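Local coordinates for Exo beta-1,2-glucooligosaccharide sophorohydrolase (non-reducing end) (Parabacteroides distasonis ATCC 8503, PDB 5Z06), which hydrolyses linear beta-1,2-glucan and beta-1,2-glucooligosaccharides of four or more glucose units from the non-reducing end, releasing sophorose, at residues F10-L15 with L174-L179; Y20-A25 with E69-P74. All coordinates share one frame; numbering follows the deposited sequence.

In the fold
From the N terminus the chain first runs through 10-15, which pairs with 174-179 in contact 1 and so closes a loop of 158 intervening residues, none of them helical. Contact 2, between 20-25 and 69-74, closes a shorter loop of 43 residues that is nested inside the first. Contact 1 belongs to an antiparallel sheet containing strands 9-11 and 169-180, whereas contact 2 joins the outermost strand 23-28 of a five-stranded antiparallel sheet to strand 65-71. Their centres lie about 10 Å apart and they touch directly: Ile70 packs on Phe10 and Phe11, and Phe11 meets the Tyr20 ring edge-to-face, linking the two sheets.

Contact 1 (F10-L15 with L174-L179); sequences FFENSL and LDDIEL. With CA (calcium ion), chain C.
Leu174 meets Phe11 through its backbone O, placed obliquely to the ring. Asp175 turns its CG anti to the backbone N (chi1 -154°), which carries the carboxylate to the metal: OD1 and OD2 both bind the calcium ion, at 2.5 and 2.6 Å. OD1 also lies at the edge of the Phe11 ring, 3.3 Å from CE2, and takes the N-H of Asp176 from above the carboxylate plane. Asp176 CA makes a CA-H...O contact with Phe11 O, while its OD1 is held by Thr49. Ile177 forms the antiparallel hydrogen-bonded pair with Phe11. Its O accepts two N-H groups, from Phe10 N at 2.7 Å and, more nearly linear (168°), from Phe11 N; the return bond from Ile177 N to Phe11 O is weak. Its CG2 packs 3.7 Å from Phe10 CB. Leu179 brings CD2 to the edge of the Phe10 ring, 3.8 Å from CE2. Glu12 O, 2.3 Å from the calcium ion, and Asn13 OD1 add two more ligands; Thr49 (O and OG1) and Asn52 O complete the site. Chelation by Asp175 joins the turn after strand 9-11 to strand 169-180; Phe10 and Ile177 pack on Val158 and Ile70 of the five-stranded sheet, consistent with a beta-sandwich.

Contact 2 (Y20-A25 with E69-P74); sequences YFYSQA and EIQYCP
With CG of Tyr22 anti to the carbonyl carbon (chi1 -66°) and SG of Cys73 anti to the backbone N (chi1 166°), the thiol side chain is laid over the tyrosine ring. Cys73 CB stands 3.6 Å from the centroid of the Tyr22 ring, only 9° off the normal, a CH-pi contact over the centre of the face. The sulfur sits obliquely and nearer the rim, with SG 3.2 Å from Tyr22 CE2. Phe21 CD2 lies over the opposite face, so the ring is sandwiched, and Tyr22 OH is hydrogen-bonded to Trp658 NE1 and Ala594 O.

Tyr22 is the centre of an inverse gamma turn, closed by a weak bond from Ser23 N to Phe21 O, and the turn leads into the strand. Gln71 N reaches Tyr22 O at 2.8 Å from above the carbonyl plane. Two residues along, Gln24 and Glu69 make an antiparallel hydrogen-bonded pair, with Gln24 N to Glu69 O at 2.8 Å and Glu69 N to Gln24 O at 3.0 Å; between this pair and the Tyr22-Gln71 bond, Ser23 faces Ile70 as a non-hydrogen-bonded pair. Gln24 OE1 comes to 3.6 Å from Glu69 CD, the amide nearly perpendicular to the carboxylate, with no bond between them.

Water-mediated bonds continue the seam. One water accepts from Tyr20 OH and donates to Gln71 O (2.6 Å); a second donates to both Phe21 O and Gln71 OE1. At the other end of the same amide, Gln71 NE2 gives a bond to Glu69 OE1 (2.8 Å), met on the anti side of the carboxylate. That carboxylate acceptor at NE2 is consistent with this orientation of the Gln71 amide. Glu69 OE2 is held by Arg108 and Tyr67, and together these donors would probably stabilise Glu69 as a carboxylate.

Contact 1 (F10-L15 with L174-L179)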
loop_
_atom_site.group_PDB
_atom_site.type_symbol
_atom_site.label_atom_id
_atom_site.label_comp_id
_atom_site.label_asym_id
_atom_site.label_seq_id
_atom_site.Cartn_x
_atom_site.Cartn_y
_atom_site.Cartn_z
ATOM N N PHE A 10 0.828 3.012 18.980
ATOM C CA PHE A 10 0.018 4.210 18.817
ATOM C C PHE A 10 0.796 5.314 18.114
ATOM O O PHE A 10 0.227 6.103 17.376
ATOM C CB PHE A 10 -0.458 4.713 20.168
ATOM C CG PHE A 10 -1.380 3.773 20.845
ATOM C CD1 PHE A 10 -2.723 3.763 20.523
ATOM C CD2 PHE A 10 -0.905 2.873 21.796
ATOM C CE1 PHE A 10 -3.593 2.881 21.140
ATOM C CE2 PHE A 10 -1.777 1.991 22.428
ATOM C CZ PHE A 10 -3.119 1.998 22.104
ATOM N N PHE A 11 2.090 5.403 18.392
ATOM C CA PHE A 11 2.930 6.332 17.682
ATOM C C PHE A 11 4.372 5.901 17.722
ATOM O O PHE A 11 4.905 5.622 18.794
ATOM C CB PHE A 11 2.817 7.712 18.304
ATOM C CG PHE A 11 3.624 8.734 17.592
ATOM C CD1 PHE A 11 3.112 9.360 16.474
ATOM C CD2 PHE A 11 4.900 9.054 18.019
ATOM C CE1 PHE A 11 3.849 10.295 15.795
ATOM C CE2 PHE A 11 5.650 9.993 17.334
ATOM C CZ PHE A 11 5.126 10.617 16.223
ATOM N N GLU A 12 4.997 5.850 16.559
ATOM C CA GLU A 12 6.441 5.750 16.450
ATOM C C GLU A 12 7.004 7.011 15.804
ATOM O O GLU A 12 7.904 7.648 16.347
ATOM C CB GLU A 12 6.813 4.544 15.618
ATOM C CG GLU A 12 8.310 4.373 15.450
ATOM C CD GLU A 12 8.653 2.998 14.936
ATOM O OE1 GLU A 12 8.278 2.684 13.785
ATOM O OE2 GLU A 12 9.270 2.237 15.703
ATOM N N ASN A 13 6.482 7.337 14.631
ATOM C CA ASN A 13 6.916 8.495 13.840
ATOM C C ASN A 13 5.765 8.933 12.968
ATOM O O ASN A 13 4.981 8.113 12.515
ATOM C CB ASN A 13 8.112 8.124 12.942
ATOM C CG ASN A 13 9.436 8.151 13.682
ATOM O OD1 ASN A 13 9.715 9.089 14.419
ATOM N ND2 ASN A 13 10.265 7.135 13.478
ATOM N N SER A 14 5.657 10.228 12.750
ATOM C CA SER A 14 4.713 10.775 11.787
ATOM C C SER A 14 5.430 10.803 10.460
ATOM O O SER A 14 6.527 11.368 10.369
ATOM C CB SER A 14 4.298 12.177 12.179
ATOM O OG SER A 14 3.294 12.649 11.328
ATOM N N LEU A 15 4.843 10.166 9.449
ATOM C CA LEU A 15 5.365 10.254 8.088
ATOM C C LEU A 15 5.151 11.630 7.493
ATOM O O LEU A 15 5.839 12.003 6.558
ATOM C CB LEU A 15 4.748 9.174 7.189
ATOM C CG LEU A 15 5.044 7.728 7.621
ATOM C CD1 LEU A 15 4.361 6.712 6.719
ATOM C CD2 LEU A 15 6.552 7.488 7.639
ATOM N N LEU A 174 6.076 13.285 23.410
ATOM C CA LEU A 174 5.711 11.886 23.533
ATOM C C LEU A 174 6.161 11.202 22.263
ATOM O O LEU A 174 5.880 11.669 21.158
ATOM C CB LEU A 174 4.214 11.734 23.694
ATOM C CG LEU A 174 3.594 12.648 24.748
ATOM C CD1 LEU A 174 2.089 12.448 24.706
ATOM C CD2 LEU A 174 4.139 12.358 26.140
ATOM N N ASP A 175 6.888 10.114 22.440
ATOM C CA ASP A 175 7.341 9.297 21.361
ATOM C C ASP A 175 7.179 7.816 21.739
ATOM O O ASP A 175 7.053 7.462 22.915
ATOM C CB ASP A 175 8.807 9.631 21.065
ATOM C CG ASP A 175 9.195 9.332 19.649
ATOM O OD1 ASP A 175 8.331 8.916 18.860
ATOM O OD2 ASP A 175 10.372 9.509 19.295
ATOM N N ASP A 176 7.168 6.968 20.724
ATOM C CA ASP A 176 7.185 5.520 20.893
ATOM C C ASP A 176 6.127 5.002 21.846
ATOM O O ASP A 176 6.406 4.231 22.767
ATOM C CB ASP A 176 8.576 5.103 21.263
ATOM C CG ASP A 176 9.566 5.630 20.284
ATOM O OD1 ASP A 176 9.332 5.444 19.073
ATOM O OD2 ASP A 176 10.531 6.276 20.707
ATOM N N ILE A 177 4.909 5.454 21.578
ATOM C CA ILE A 177 3.736 5.104 22.338
ATOM C C ILE A 177 3.272 3.796 21.746
ATOM O O ILE A 177 2.880 3.720 20.570
ATOM C CB ILE A 177 2.634 6.143 22.209
ATOM C CG1 ILE A 177 3.188 7.541 22.507
ATOM C CG2 ILE A 177 1.497 5.793 23.148
ATOM C CD1 ILE A 177 2.240 8.662 22.230
ATOM N N GLU A 178 3.350 2.756 22.557
ATOM C CA GLU A 178 3.108 1.412 22.085
ATOM C C GLU A 178 2.789 0.462 23.226
ATOM O O GLU A 178 3.171 0.698 24.393
ATOM C CB GLU A 178 4.337 0.895 21.326
ATOM C CG GLU A 178 5.610 0.856 22.146
ATOM C CD GLU A 178 6.835 0.522 21.322
ATOM O OE1 GLU A 178 6.708 0.053 20.163
ATOM O OE2 GLU A 178 7.939 0.724 21.847
ATOM N N LEU A 179 2.098 -0.612 22.863
ATOM C CA LEU A 179 1.871 -1.718 23.756
ATOM C C LEU A 179 3.002 -2.707 23.561
ATOM O O LEU A 179 3.358 -3.019 22.424
ATOM C CB LEU A 179 0.527 -2.363 23.479
ATOM C CG LEU A 179 -0.692 -1.461 23.568
ATOM C CD1 LEU A 179 -1.949 -2.290 23.446
ATOM C CD2 LEU A 179 -0.698 -0.663 24.855
HETATM CA CA CA C . 9.761 8.849 16.861
#

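Contact 2 (Y20-A25 with E69-P74)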
loop_
_atom_site.group_PDB
_atom_site.type_symbol
_atom_site.label_atom_id
_atom_site.label_comp_id
_atom_site.label_asym_id
_atom_site.label_seq_id
_atom_site.Cartn_x
_atom_site.Cartn_y
_atom_site.Cartn_z
ATOM N N TYR A 20 -0.054 15.444 13.294
ATOM C CA TYR A 20 -0.197 14.011 13.251
ATOM C C TYR A 20 -1.659 13.640 13.059
ATOM O O TYR A 20 -2.523 13.909 13.906
ATOM C CB TYR A 20 0.362 13.348 14.508
ATOM C CG TYR A 20 0.374 11.844 14.365
ATOM C CD1 TYR A 20 1.028 11.244 13.283
ATOM C CD2 TYR A 20 -0.311 11.016 15.260
ATOM C CE1 TYR A 20 1.018 9.871 13.111
ATOM C CE2 TYR A 20 -0.300 9.635 15.093
ATOM C CZ TYR A 20 0.364 9.077 14.002
ATOM O OH TYR A 20 0.390 7.731 13.759
ATOM N N PHE A 21 -1.922 13.015 11.926
ATOM C CA PHE A 21 -3.259 12.785 11.510
ATOM C C PHE A 21 -3.996 12.002 12.569
ATOM O O PHE A 21 -5.094 12.366 12.931
ATOM C CB PHE A 21 -3.336 12.055 10.153
ATOM C CG PHE A 21 -4.731 11.709 9.803
ATOM C CD1 PHE A 21 -5.532 12.626 9.174
ATOM C CD2 PHE A 21 -5.275 10.513 10.210
ATOM C CE1 PHE A 21 -6.857 12.344 8.907
ATOM C CE2 PHE A 21 -6.603 10.225 9.957
ATOM C CZ PHE A 21 -7.393 11.138 9.296
ATOM N N TYR A 22 -3.363 10.960 13.081
ATOM C CA TYR A 22 -3.998 10.049 14.030
ATOM C C TYR A 22 -3.850 10.538 15.459
ATOM O O TYR A 22 -3.361 9.821 16.327
ATOM C CB TYR A 22 -3.375 8.675 13.899
ATOM C CG TYR A 22 -3.652 8.043 12.570
ATOM C CD1 TYR A 22 -4.890 7.485 12.295
ATOM C CD2 TYR A 22 -2.683 8.012 11.584
ATOM C CE1 TYR A 22 -5.149 6.894 11.068
ATOM C CE2 TYR A 22 -2.941 7.434 10.362
ATOM C CZ TYR A 22 -4.157 6.864 10.120
ATOM O OH TYR A 22 -4.354 6.299 8.902
ATOM N N SER A 23 -4.265 11.770 15.686
ATOM C CA SER A 23 -4.307 12.328 17.006
ATOM C C SER A 23 -5.422 13.330 17.053
ATOM O O SER A 23 -5.941 13.786 16.033
ATOM C CB SER A 23 -2.996 13.009 17.372
ATOM O OG SER A 23 -2.754 14.102 16.526
ATOM N N GLN A 24 -5.787 13.666 18.264
ATOM C CA GLN A 24 -6.777 14.675 18.489
ATOM C C GLN A 24 -6.204 15.547 19.592
ATOM O O GLN A 24 -5.467 15.073 20.456
ATOM C CB GLN A 24 -8.102 14.029 18.863
ATOM C CG GLN A 24 -9.264 15.000 19.008
ATOM C CD GLN A 24 -10.578 14.317 19.400
ATOM O OE1 GLN A 24 -10.614 13.116 19.723
ATOM N NE2 GLN A 24 -11.665 15.088 19.379
ATOM N N ALA A 25 -6.504 16.829 19.527
ATOM C CA ALA A 25 -6.172 17.737 20.604
ATOM C C ALA A 25 -7.209 18.838 20.591
ATOM O O ALA A 25 -7.474 19.450 19.561
ATOM C CB ALA A 25 -4.768 18.277 20.459
ATOM N N GLU A 69 -5.690 12.756 22.305
ATOM C CA GLU A 69 -5.477 11.333 22.156
ATOM C C GLU A 69 -4.606 11.026 20.966
ATOM O O GLU A 69 -4.633 11.747 19.961
ATOM C CB GLU A 69 -6.798 10.593 22.033
ATOM C CG GLU A 69 -7.637 11.010 20.852
ATOM C CD GLU A 69 -8.864 10.136 20.693
ATOM O OE1 GLU A 69 -9.103 9.652 19.572
ATOM O OE2 GLU A 69 -9.587 9.925 21.696
ATOM N N ILE A 70 -3.847 9.946 21.101
ATOM C CA ILE A 70 -3.013 9.421 20.062
ATOM C C ILE A 70 -3.694 8.135 19.620
ATOM O O ILE A 70 -3.790 7.173 20.382
ATOM C CB ILE A 70 -1.598 9.161 20.570
ATOM C CG1 ILE A 70 -0.965 10.470 21.033
ATOM C CG2 ILE A 70 -0.738 8.575 19.465
ATOM C CD1 ILE A 70 -1.085 10.729 22.506
ATOM N N GLN A 71 -4.151 8.138 18.382
ATOM C CA GLN A 71 -4.970 7.065 17.846
ATOM C C GLN A 71 -4.131 5.993 17.169
ATOM O O GLN A 71 -3.205 6.289 16.382
ATOM C CB GLN A 71 -5.968 7.619 16.866
ATOM C CG GLN A 71 -6.953 8.589 17.484
ATOM C CD GLN A 71 -7.588 9.517 16.470
ATOM O OE1 GLN A 71 -7.252 9.486 15.295
ATOM N NE2 GLN A 71 -8.505 10.355 16.928
ATOM N N TYR A 72 -4.464 4.743 17.481
ATOM C CA TYR A 72 -3.879 3.615 16.776
ATOM C C TYR A 72 -4.276 3.752 15.317
ATOM O O TYR A 72 -5.431 3.994 15.036
ATOM C CB TYR A 72 -4.385 2.261 17.307
ATOM C CG TYR A 72 -3.929 1.115 16.430
ATOM C CD1 TYR A 72 -2.602 0.701 16.434
ATOM C CD2 TYR A 72 -4.816 0.472 15.582
ATOM C CE1 TYR A 72 -2.174 -0.331 15.638
ATOM C CE2 TYR A 72 -4.399 -0.570 14.767
ATOM C CZ TYR A 72 -3.079 -0.967 14.792
ATOM O OH TYR A 72 -2.673 -1.997 13.959
ATOM N N CYS A 73 -3.301 3.608 14.429
ATOM C CA CYS A 73 -3.503 3.752 12.969
ATOM C C CYS A 73 -3.716 2.364 12.405
ATOM O O CYS A 73 -2.768 1.602 12.356
ATOM C CB CYS A 73 -2.253 4.407 12.325
ATOM S SG CYS A 73 -2.168 4.291 10.512
ATOM N N PRO A 74 -4.962 1.992 12.062
ATOM C CA PRO A 74 -5.151 0.642 11.511
ATOM C C PRO A 74 -4.456 0.486 10.182
ATOM O O PRO A 74 -4.400 1.421 9.385
ATOM C CB PRO A 74 -6.666 0.525 11.339
ATOM C CG PRO A 74 -7.138 1.935 11.305
ATOM C CD PRO A 74 -6.253 2.642 12.291
HETATM O O HOH W 1 -0.930 6.214 15.173
HETATM O O HOH W 2 -7.510 11.285 13.411
#